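PDB 5TVA: 6-carboxyhexanoate--CoA ligase from Aquifex aeolicus, which belongs to the BioW family of ligases and holds coenzyme A and adenosine monophosphate in pockets that share residues. Local coordinates for residues Phe56-Phe61 and Val235-Leu240; Val134-Phe139 and Thr167-Phe172; Cys173-Glu178 and Ser225-Cys230. All coordinates share one frame; numbering follows the deposited sequence.

Interaction 1: residues Phe56-Phe61 and Val235-Leu240; sequences FEVVKF and VVLIEL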
# COMPACT_ATOMS: atom_id res chain seq x y z
N PHE A 56 -12.78 11.18 12.26
CA PHE A 56 -11.75 10.17 12.08
C PHE A 56 -12.06 9.00 13.00
O PHE A 56 -12.82 9.12 13.95
CB PHE A 56 -10.36 10.73 12.37
CG PHE A 56 -10.13 11.10 13.83
CD1 PHE A 56 -10.50 12.35 14.30
CD2 PHE A 56 -9.54 10.19 14.70
CE1 PHE A 56 -10.29 12.70 15.63
CE2 PHE A 56 -9.34 10.53 16.04
CZ PHE A 56 -9.70 11.78 16.51
N GLU A 57 -11.42 7.87 12.71
CA GLU A 57 -11.61 6.69 13.54
C GLU A 57 -10.25 6.13 13.92
O GLU A 57 -9.31 6.14 13.13
CB GLU A 57 -12.46 5.61 12.83
CG GLU A 57 -13.06 4.61 13.83
CD GLU A 57 -13.92 3.53 13.19
OE1 GLU A 57 -14.05 2.45 13.81
OE2 GLU A 57 -14.44 3.76 12.08
N VAL A 58 -10.17 5.65 15.16
CA VAL A 58 -8.99 4.97 15.70
C VAL A 58 -9.25 3.48 15.66
O VAL A 58 -10.32 3.02 16.06
CB VAL A 58 -8.70 5.45 17.14
CG1 VAL A 58 -7.50 4.69 17.73
CG2 VAL A 58 -8.45 6.94 17.12
N VAL A 59 -8.29 2.72 15.15
CA VAL A 59 -8.42 1.28 14.98
C VAL A 59 -7.16 0.61 15.53
O VAL A 59 -6.05 1.15 15.42
CB VAL A 59 -8.64 0.92 13.50
CG1 VAL A 59 -8.85 -0.56 13.33
CG2 VAL A 59 -9.84 1.68 12.94
N LYS A 60 -7.34 -0.58 16.12
CA LYS A 60 -6.25 -1.34 16.73
C LYS A 60 -5.61 -2.28 15.71
O LYS A 60 -6.28 -3.18 15.18
CB LYS A 60 -6.79 -2.14 17.92
CG LYS A 60 -5.71 -2.91 18.70
CD LYS A 60 -4.87 -1.98 19.55
CE LYS A 60 -3.78 -2.75 20.31
NZ LYS A 60 -2.87 -1.84 21.08
N PHE A 61 -4.32 -2.09 15.45
CA PHE A 61 -3.59 -3.01 14.58
C PHE A 61 -3.61 -4.41 15.19
O PHE A 61 -3.49 -4.58 16.40
CB PHE A 61 -2.15 -2.53 14.37
CG PHE A 61 -1.34 -3.42 13.47
CD1 PHE A 61 -1.41 -3.27 12.09
CD2 PHE A 61 -0.50 -4.40 14.00
CE1 PHE A 61 -0.67 -4.09 11.24
CE2 PHE A 61 0.25 -5.22 13.17
CZ PHE A 61 0.16 -5.07 11.78
N VAL A 235 -10.85 8.90 7.47
CA VAL A 235 -9.61 9.23 8.17
C VAL A 235 -9.43 8.23 9.30
O VAL A 235 -10.27 8.15 10.21
CB VAL A 235 -9.62 10.68 8.69
CG1 VAL A 235 -8.35 10.97 9.48
CG2 VAL A 235 -9.73 11.66 7.53
N VAL A 236 -8.35 7.46 9.23
CA VAL A 236 -8.10 6.35 10.15
C VAL A 236 -6.72 6.50 10.78
O VAL A 236 -5.72 6.57 10.06
CB VAL A 236 -8.21 4.99 9.44
CG1 VAL A 236 -7.83 3.88 10.39
CG2 VAL A 236 -9.60 4.80 8.91
N LEU A 237 -6.67 6.54 12.11
CA LEU A 237 -5.44 6.39 12.87
C LEU A 237 -5.33 4.95 13.33
O LEU A 237 -6.30 4.38 13.84
CB LEU A 237 -5.41 7.32 14.08
CG LEU A 237 -5.54 8.81 13.83
CD1 LEU A 237 -5.44 9.53 15.14
CD2 LEU A 237 -4.46 9.29 12.88
N ILE A 238 -4.15 4.36 13.17
CA ILE A 238 -3.90 2.96 13.50
C ILE A 238 -3.03 2.91 14.74
O ILE A 238 -1.98 3.55 14.80
CB ILE A 238 -3.23 2.23 12.33
CG1 ILE A 238 -4.13 2.34 11.10
CG2 ILE A 238 -2.94 0.80 12.73
CD1 ILE A 238 -3.39 2.22 9.80
N GLU A 239 -3.50 2.15 15.73
CA GLU A 239 -2.90 2.03 17.05
C GLU A 239 -2.27 0.66 17.17
O GLU A 239 -2.94 -0.36 16.95
CB GLU A 239 -3.97 2.20 18.14
CG GLU A 239 -3.49 2.66 19.49
CD GLU A 239 -4.66 3.18 20.33
OE1 GLU A 239 -5.82 2.84 20.00
OE2 GLU A 239 -4.44 3.93 21.32
N LEU A 240 -0.98 0.62 17.50
CA LEU A 240 -0.27 -0.64 17.57
C LEU A 240 -0.61 -1.37 18.87
O LEU A 240 -0.52 -0.79 19.95
CB LEU A 240 1.25 -0.43 17.47
CG LEU A 240 1.99 -1.75 17.21
CD1 LEU A 240 1.40 -2.44 16.01
CD2 LEU A 240 3.48 -1.56 17.04

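Interaction 2: residues Val134-Phe139 and Thr167-Phe172; sequences VRTIHF and TFKNLF. With COA (coenzyme A), chain D.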
# COMPACT_ATOMS: atom_id res chain seq x y z
N VAL A 134 -6.73 3.42 -7.96
CA VAL A 134 -7.23 4.07 -6.76
C VAL A 134 -6.09 4.14 -5.74
O VAL A 134 -5.28 3.22 -5.64
CB VAL A 134 -8.46 3.31 -6.22
CG1 VAL A 134 -9.00 3.96 -4.97
CG2 VAL A 134 -9.53 3.31 -7.29
N ARG A 135 -6.02 5.25 -5.01
CA ARG A 135 -4.97 5.50 -4.04
C ARG A 135 -5.57 5.45 -2.65
O ARG A 135 -6.53 6.16 -2.37
CB ARG A 135 -4.32 6.86 -4.26
CG ARG A 135 -3.05 6.89 -5.08
CD ARG A 135 -2.62 8.34 -5.29
NE ARG A 135 -2.61 8.69 -6.71
CZ ARG A 135 -3.35 9.62 -7.29
NH1 ARG A 135 -4.19 10.39 -6.60
NH2 ARG A 135 -3.23 9.80 -8.60
N THR A 136 -4.99 4.61 -1.79
CA THR A 136 -5.32 4.65 -0.37
C THR A 136 -4.64 5.86 0.26
O THR A 136 -3.43 6.05 0.08
CB THR A 136 -4.84 3.38 0.33
OG1 THR A 136 -5.43 2.22 -0.28
CG2 THR A 136 -5.17 3.41 1.81
N ILE A 137 -5.41 6.70 0.98
CA ILE A 137 -4.89 7.91 1.62
C ILE A 137 -5.58 8.08 2.96
O ILE A 137 -6.41 7.25 3.36
CB ILE A 137 -5.06 9.19 0.75
CG1 ILE A 137 -6.53 9.51 0.47
CG2 ILE A 137 -4.26 9.10 -0.59
CD1 ILE A 137 -6.72 10.98 0.03
N HIS A 138 -5.21 9.14 3.67
CA HIS A 138 -5.89 9.54 4.92
C HIS A 138 -5.79 8.44 5.97
O HIS A 138 -6.78 8.07 6.63
CB HIS A 138 -7.35 9.92 4.67
CG HIS A 138 -7.53 11.25 4.02
ND1 HIS A 138 -6.54 12.22 4.01
CD2 HIS A 138 -8.59 11.79 3.39
CE1 HIS A 138 -6.99 13.29 3.37
NE2 HIS A 138 -8.23 13.06 2.99
N PHE A 139 -4.59 7.90 6.12
CA PHE A 139 -4.27 6.91 7.14
C PHE A 139 -2.93 7.29 7.75
O PHE A 139 -2.08 7.87 7.07
CB PHE A 139 -4.21 5.49 6.55
CG PHE A 139 -3.08 5.28 5.62
CD1 PHE A 139 -1.81 4.87 6.10
CD2 PHE A 139 -3.23 5.53 4.27
CE1 PHE A 139 -0.72 4.72 5.25
CE2 PHE A 139 -2.17 5.36 3.40
CZ PHE A 139 -0.88 4.96 3.90
N THR A 167 -1.71 -1.27 4.24
CA THR A 167 -2.54 -2.47 4.15
C THR A 167 -3.59 -2.51 5.22
O THR A 167 -4.68 -3.06 5.01
CB THR A 167 -1.78 -3.78 4.32
OG1 THR A 167 -0.58 -3.60 5.11
CG2 THR A 167 -1.56 -4.43 3.06
N PHE A 168 -3.23 -2.09 6.42
CA PHE A 168 -4.19 -2.29 7.47
C PHE A 168 -5.42 -1.44 7.21
O PHE A 168 -6.55 -1.90 7.45
CB PHE A 168 -3.61 -2.00 8.85
CG PHE A 168 -4.53 -2.41 9.94
CD1 PHE A 168 -4.73 -3.76 10.21
CD2 PHE A 168 -5.26 -1.46 10.64
CE1 PHE A 168 -5.62 -4.16 11.20
CE2 PHE A 168 -6.15 -1.86 11.62
CZ PHE A 168 -6.33 -3.20 11.91
N LYS A 169 -5.23 -0.23 6.66
CA LYS A 169 -6.37 0.58 6.26
C LYS A 169 -7.17 -0.11 5.16
O LYS A 169 -8.40 -0.16 5.23
CB LYS A 169 -5.93 1.97 5.79
CG LYS A 169 -6.98 3.06 6.10
CD LYS A 169 -7.41 3.85 4.88
CE LYS A 169 -8.38 4.95 5.27
NZ LYS A 169 -8.76 5.83 4.13
N ASN A 170 -6.48 -0.65 4.15
CA ASN A 170 -7.17 -1.37 3.08
C ASN A 170 -8.07 -2.46 3.65
O ASN A 170 -9.27 -2.50 3.37
CB ASN A 170 -6.16 -1.98 2.10
CG ASN A 170 -5.41 -0.92 1.31
OD1 ASN A 170 -5.80 0.24 1.29
ND2 ASN A 170 -4.31 -1.32 0.66
N LEU A 171 -7.51 -3.32 4.51
CA LEU A 171 -8.29 -4.39 5.11
C LEU A 171 -9.41 -3.84 6.00
O LEU A 171 -10.50 -4.40 6.03
CB LEU A 171 -7.39 -5.33 5.92
CG LEU A 171 -6.26 -5.98 5.12
CD1 LEU A 171 -5.40 -6.88 6.02
CD2 LEU A 171 -6.83 -6.75 3.92
N PHE A 172 -9.15 -2.75 6.72
CA PHE A 172 -10.21 -2.16 7.52
C PHE A 172 -11.33 -1.62 6.64
O PHE A 172 -12.51 -1.68 7.02
CB PHE A 172 -9.64 -1.06 8.41
CG PHE A 172 -10.68 -0.23 9.09
CD1 PHE A 172 -11.27 -0.67 10.27
CD2 PHE A 172 -11.10 0.99 8.55
CE1 PHE A 172 -12.26 0.10 10.90
CE2 PHE A 172 -12.09 1.76 9.17
CZ PHE A 172 -12.66 1.32 10.35
N1A COA D . 2.11 7.95 -7.24
C2A COA D . 2.11 8.60 -8.41
N3A COA D . 1.54 9.79 -8.55
C4A COA D . 0.91 10.37 -7.51
C5A COA D . 0.89 9.73 -6.27
C6A COA D . 1.53 8.47 -6.17
N6A COA D . 1.51 7.73 -4.85
N7A COA D . 0.23 10.50 -5.40
C8A COA D . -0.16 11.59 -6.05
N9A COA D . 0.28 11.54 -7.31
C1B COA D . -0.12 12.61 -8.26
C2B COA D . 0.09 12.72 -9.51
O2B COA D . -0.10 11.49 -10.28
C3B COA D . -1.30 13.63 -9.69
O3B COA D . -2.41 12.71 -9.48
P3B COA D . -3.50 12.10 -10.60
O7A COA D . -4.85 12.15 -9.93
O8A COA D . -3.53 12.86 -11.88
O9A COA D . -3.21 10.66 -10.92
C4B COA D . -1.23 14.53 -8.76
O4B COA D . -0.08 14.09 -7.80
C5B COA D . -2.57 14.74 -7.89
O5B COA D . -2.70 13.75 -6.93
P1A COA D . -3.37 13.97 -5.42
O1A COA D . -4.51 12.96 -5.23
O2A COA D . -3.85 15.38 -5.18
O3A COA D . -2.21 13.58 -4.31
P2A COA D . -2.10 14.10 -2.72
O4A COA D . -1.45 15.49 -2.77
O5A COA D . -3.49 14.28 -2.08
O6A COA D . -1.13 12.99 -1.89
CBP COA D . -0.12 10.70 -1.27
CCP COA D . -1.26 11.54 -2.03
CDP COA D . 1.23 10.84 -2.02
CEP COA D . 0.15 11.34 0.11
CAP COA D . -0.56 9.13 -1.13
OAP COA D . -0.00 8.33 -2.11
C9P COA D . -0.19 8.44 0.21
O9P COA D . -0.97 8.41 1.14
N8P COA D . 1.11 7.79 0.38
C7P COA D . 1.49 7.14 1.68
C6P COA D . 1.73 5.64 1.54
C5P COA D . 2.90 5.24 0.57
O5P COA D . 3.00 5.70 -0.50
N4P COA D . 3.87 4.22 1.05
C3P COA D . 5.03 3.83 0.15
C2P COA D . 5.65 2.53 0.69
S1P COA D . 4.25 1.38 0.84

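Interaction 3: residues Cys173-Glu178 and Ser225-Cys230; sequences CGVVAE and SEIIEC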
# COMPACT_ATOMS: atom_id res chain seq x y z
N CYS A 173 -10.99 -1.10 5.46
CA CYS A 173 -11.95 -0.53 4.53
C CYS A 173 -12.73 -1.58 3.75
O CYS A 173 -13.68 -1.21 3.04
CB CYS A 173 -11.22 0.41 3.58
SG CYS A 173 -10.92 2.01 4.30
N GLY A 174 -12.38 -2.86 3.86
CA GLY A 174 -13.13 -3.91 3.20
C GLY A 174 -12.43 -4.58 2.05
O GLY A 174 -13.03 -5.44 1.40
N VAL A 175 -11.19 -4.22 1.74
CA VAL A 175 -10.44 -5.05 0.81
C VAL A 175 -10.23 -6.40 1.46
O VAL A 175 -9.87 -6.48 2.64
CB VAL A 175 -9.13 -4.36 0.42
CG1 VAL A 175 -8.20 -5.33 -0.34
CG2 VAL A 175 -9.45 -3.11 -0.42
N VAL A 176 -10.52 -7.47 0.72
CA VAL A 176 -10.40 -8.81 1.27
C VAL A 176 -8.94 -9.20 1.41
O VAL A 176 -8.51 -9.72 2.45
CB VAL A 176 -11.17 -9.83 0.40
CG1 VAL A 176 -10.98 -11.24 0.94
CG2 VAL A 176 -12.69 -9.47 0.32
N ALA A 177 -8.15 -8.94 0.36
CA ALA A 177 -6.75 -9.34 0.33
C ALA A 177 -6.00 -8.41 -0.61
O ALA A 177 -6.60 -7.79 -1.49
CB ALA A 177 -6.58 -10.80 -0.13
N GLU A 178 -4.68 -8.33 -0.43
CA GLU A 178 -3.85 -7.44 -1.22
C GLU A 178 -2.61 -8.17 -1.72
O GLU A 178 -2.01 -8.96 -0.98
CB GLU A 178 -3.46 -6.21 -0.41
CG GLU A 178 -2.56 -5.22 -1.18
CD GLU A 178 -2.17 -4.01 -0.36
OE1 GLU A 178 -2.80 -3.77 0.69
OE2 GLU A 178 -1.25 -3.27 -0.77
N SER A 225 -18.43 0.58 -4.13
CA SER A 225 -18.61 2.01 -3.89
C SER A 225 -18.22 2.39 -2.47
O SER A 225 -17.58 3.42 -2.25
CB SER A 225 -20.05 2.43 -4.17
OG SER A 225 -20.29 2.35 -5.57
N GLU A 226 -18.65 1.60 -1.49
CA GLU A 226 -18.30 1.90 -0.12
C GLU A 226 -16.79 1.73 0.10
O GLU A 226 -16.18 2.49 0.86
CB GLU A 226 -19.10 1.02 0.84
CG GLU A 226 -20.68 1.03 0.63
CD GLU A 226 -21.19 0.33 -0.65
OE1 GLU A 226 -22.10 0.89 -1.30
OE2 GLU A 226 -20.74 -0.77 -1.01
N ILE A 227 -16.18 0.77 -0.60
CA ILE A 227 -14.75 0.52 -0.43
C ILE A 227 -13.94 1.70 -0.92
O ILE A 227 -13.05 2.19 -0.21
CB ILE A 227 -14.32 -0.79 -1.13
CG1 ILE A 227 -14.90 -2.00 -0.36
CG2 ILE A 227 -12.80 -0.88 -1.21
CD1 ILE A 227 -14.66 -3.31 -1.06
N ILE A 228 -14.26 2.20 -2.12
CA ILE A 228 -13.55 3.34 -2.69
C ILE A 228 -13.71 4.56 -1.79
O ILE A 228 -12.73 5.27 -1.51
CB ILE A 228 -14.03 3.64 -4.11
CG1 ILE A 228 -13.82 2.43 -5.02
CG2 ILE A 228 -13.29 4.86 -4.69
CD1 ILE A 228 -14.10 2.74 -6.48
N GLU A 229 -14.93 4.84 -1.34
CA GLU A 229 -15.12 5.94 -0.41
C GLU A 229 -14.23 5.78 0.81
O GLU A 229 -13.65 6.76 1.30
CB GLU A 229 -16.58 6.04 0.00
CG GLU A 229 -16.84 7.14 0.98
CD GLU A 229 -18.32 7.24 1.36
OE1 GLU A 229 -18.86 6.27 1.92
OE2 GLU A 229 -18.94 8.30 1.08
N CYS A 230 -14.14 4.57 1.36
CA CYS A 230 -13.36 4.35 2.57
C CYS A 230 -11.88 4.55 2.30
O CYS A 230 -11.19 5.25 3.05
CB CYS A 230 -13.62 2.95 3.13
SG CYS A 230 -12.88 2.64 4.73

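Interaction 1: residues Phe56-Phe61 and Val235-Leu240
Glu239, Leu237 and Phe61 bury the most surface where strands 57-60 and 236-239 pair in parallel. The backbones are joined as a regular parallel ladder. Glu57 and Val59 bond alternately with Val235, Leu237 and Glu239 across the pair. The ladder closes at Phe61, whose N gives a bond of 2.7 Å to Glu239 O. Glu239 thus uses both its N and its O across the pair. Its side chain runs out over the same face as Val58 and Lys60. CG lies opposite the backbone N (chi1 -156°) and the chain stays extended, which carries OE1 to 3.4 Å from Val58 CG1. Lys60 bends at its second torsion (75°), and its NZ bonds Leu240 O at 2.8 Å from above the carbonyl plane. The Glu239 carboxylate is not in contact with this NZ. Leu237 lies on this face too. Its CD1 branch meets the Phe56 ring obliquely, 4.1 Å from CE2. Phe61 is the last residue of the ladder. Its ring and the Leu240 side chain run side by side in the same direction, with CD2 3.4 Å from Leu240 CD1. Phe61 CB also touches Ile238 CG2 at 3.8 Å. On the face of Val59 and Val236, Val59 CG2 reaches Val236 CG1. Strand 236-239 is the middle strand of a three-stranded parallel sheet, with 57-60 and 139-141 as its outer strands. Helix 158-173 covers Val59 and Phe61, while Leu3 of strand 3-12 packs on Phe56 and Leu237.

Interaction 2: residues Val134-Phe139 and Thr167-Phe172
The coenzyme A pocket has one wall in segment 134-139, and this segment rests on helix 158-173 through Thr136, Ile137 and Phe139. Thr136 OG1 donates to Asn170 OD1 at 2.6 Å. The bond lies in the carbonyl plane, on a lone pair of the amide oxygen. Thr136 OG1 is also bonded to Tyr217 OH, so the hydroxyl has two partners, and Asn170 ND2 bonds Glu178 OE1, which is consistent with a fixed turn of the amide. Lys169 bends at its second torsion (-125°) and then runs straight along the segment. Its CG passes 3.7 Å from Phe139 CB, and its CD lies 3.8 Å from Thr136 CG2. NZ ends at Ile137 O, with a bond of 2.9 Å. It bonds Cys230 O and Lys234 O as well, so this buried amine, probably charged, is gripped by three backbone carbonyls. The segment leads from the loop after strand 116-119 into strand 139-141, an outer strand of the parallel sheet. On its ligand side, Ile137 CG2 touches coenzyme A CAP at 3.7 Å. The Phe139 ring presents its edge to the ligand, with CZ 3.6 Å from C6P. Arg135 lays one guanidinium face against the adenine, offset toward the rim, with C8A 3.8 Å above the plane. Thr136 N is hydrogen-bonded to N1 of adenosine monophosphate.

Interaction 3: residues Cys173-Glu178 and Ser225-Cys230
Cys173 and Cys230 are joined by a disulfide, with SG to SG 2.1 Å and a chi3 of -70°. This is the covalent part of the contact. The two sulfurs leave their backbones differently. Cys173 SG sits beside its own backbone N (chi1 -81°), while Cys230 SG lies opposite its own (chi1 -173°). The link brings Cys173 CB to 3.5 Å from Cys230 CB.

The rest is van der Waals packing of Ile227, one helical turn before Cys230, on backbone carbonyls and on Val175. Its CG1 branch lies against the backbone at the helix end: CG1 is 3.7 Å from Cys173 O, and CD1 is 3.6 Å from Gly174 O. The CG2 branch meets Val175 CG2 at 4.1 Å, the two side chains crossing at about a right angle. Val219 of strand 214-219 touches both Val175 and Ile227 and so continues this apolar cluster.

Gly174 has a positive phi and ends helix 158-173 in a Schellman motif. Just beyond, Val176 and Ala177 both face Phe218 in a classic beta bulge. The disulfide ties the Schellman-capped end of helix 158-173, just before strand 177-181 of the mixed sheet, to helix 224-233.

How the interactions relate
Interaction 2 is the most central and is buried. Interaction 3 is also buried but lies further out, and interaction 1 is partly exposed and the farthest of the three from the centre of the chain. Their chemistry differs accordingly: a backbone ladder in interaction 1, buried polar side chains in interaction 2, a disulfide with van der Waals packing in interaction 3. Helix 158-173 is shared. Its Phe168 and Phe172 pack on strand 57-60, and its end enters interaction 3. Interaction 2 meets interaction 1 through His138 O and Val236 N, and interaction 3 through Lys169 and Asn170. Helix 224-233 runs on into strand 236-239, yet interactions 1 and 3 do not touch.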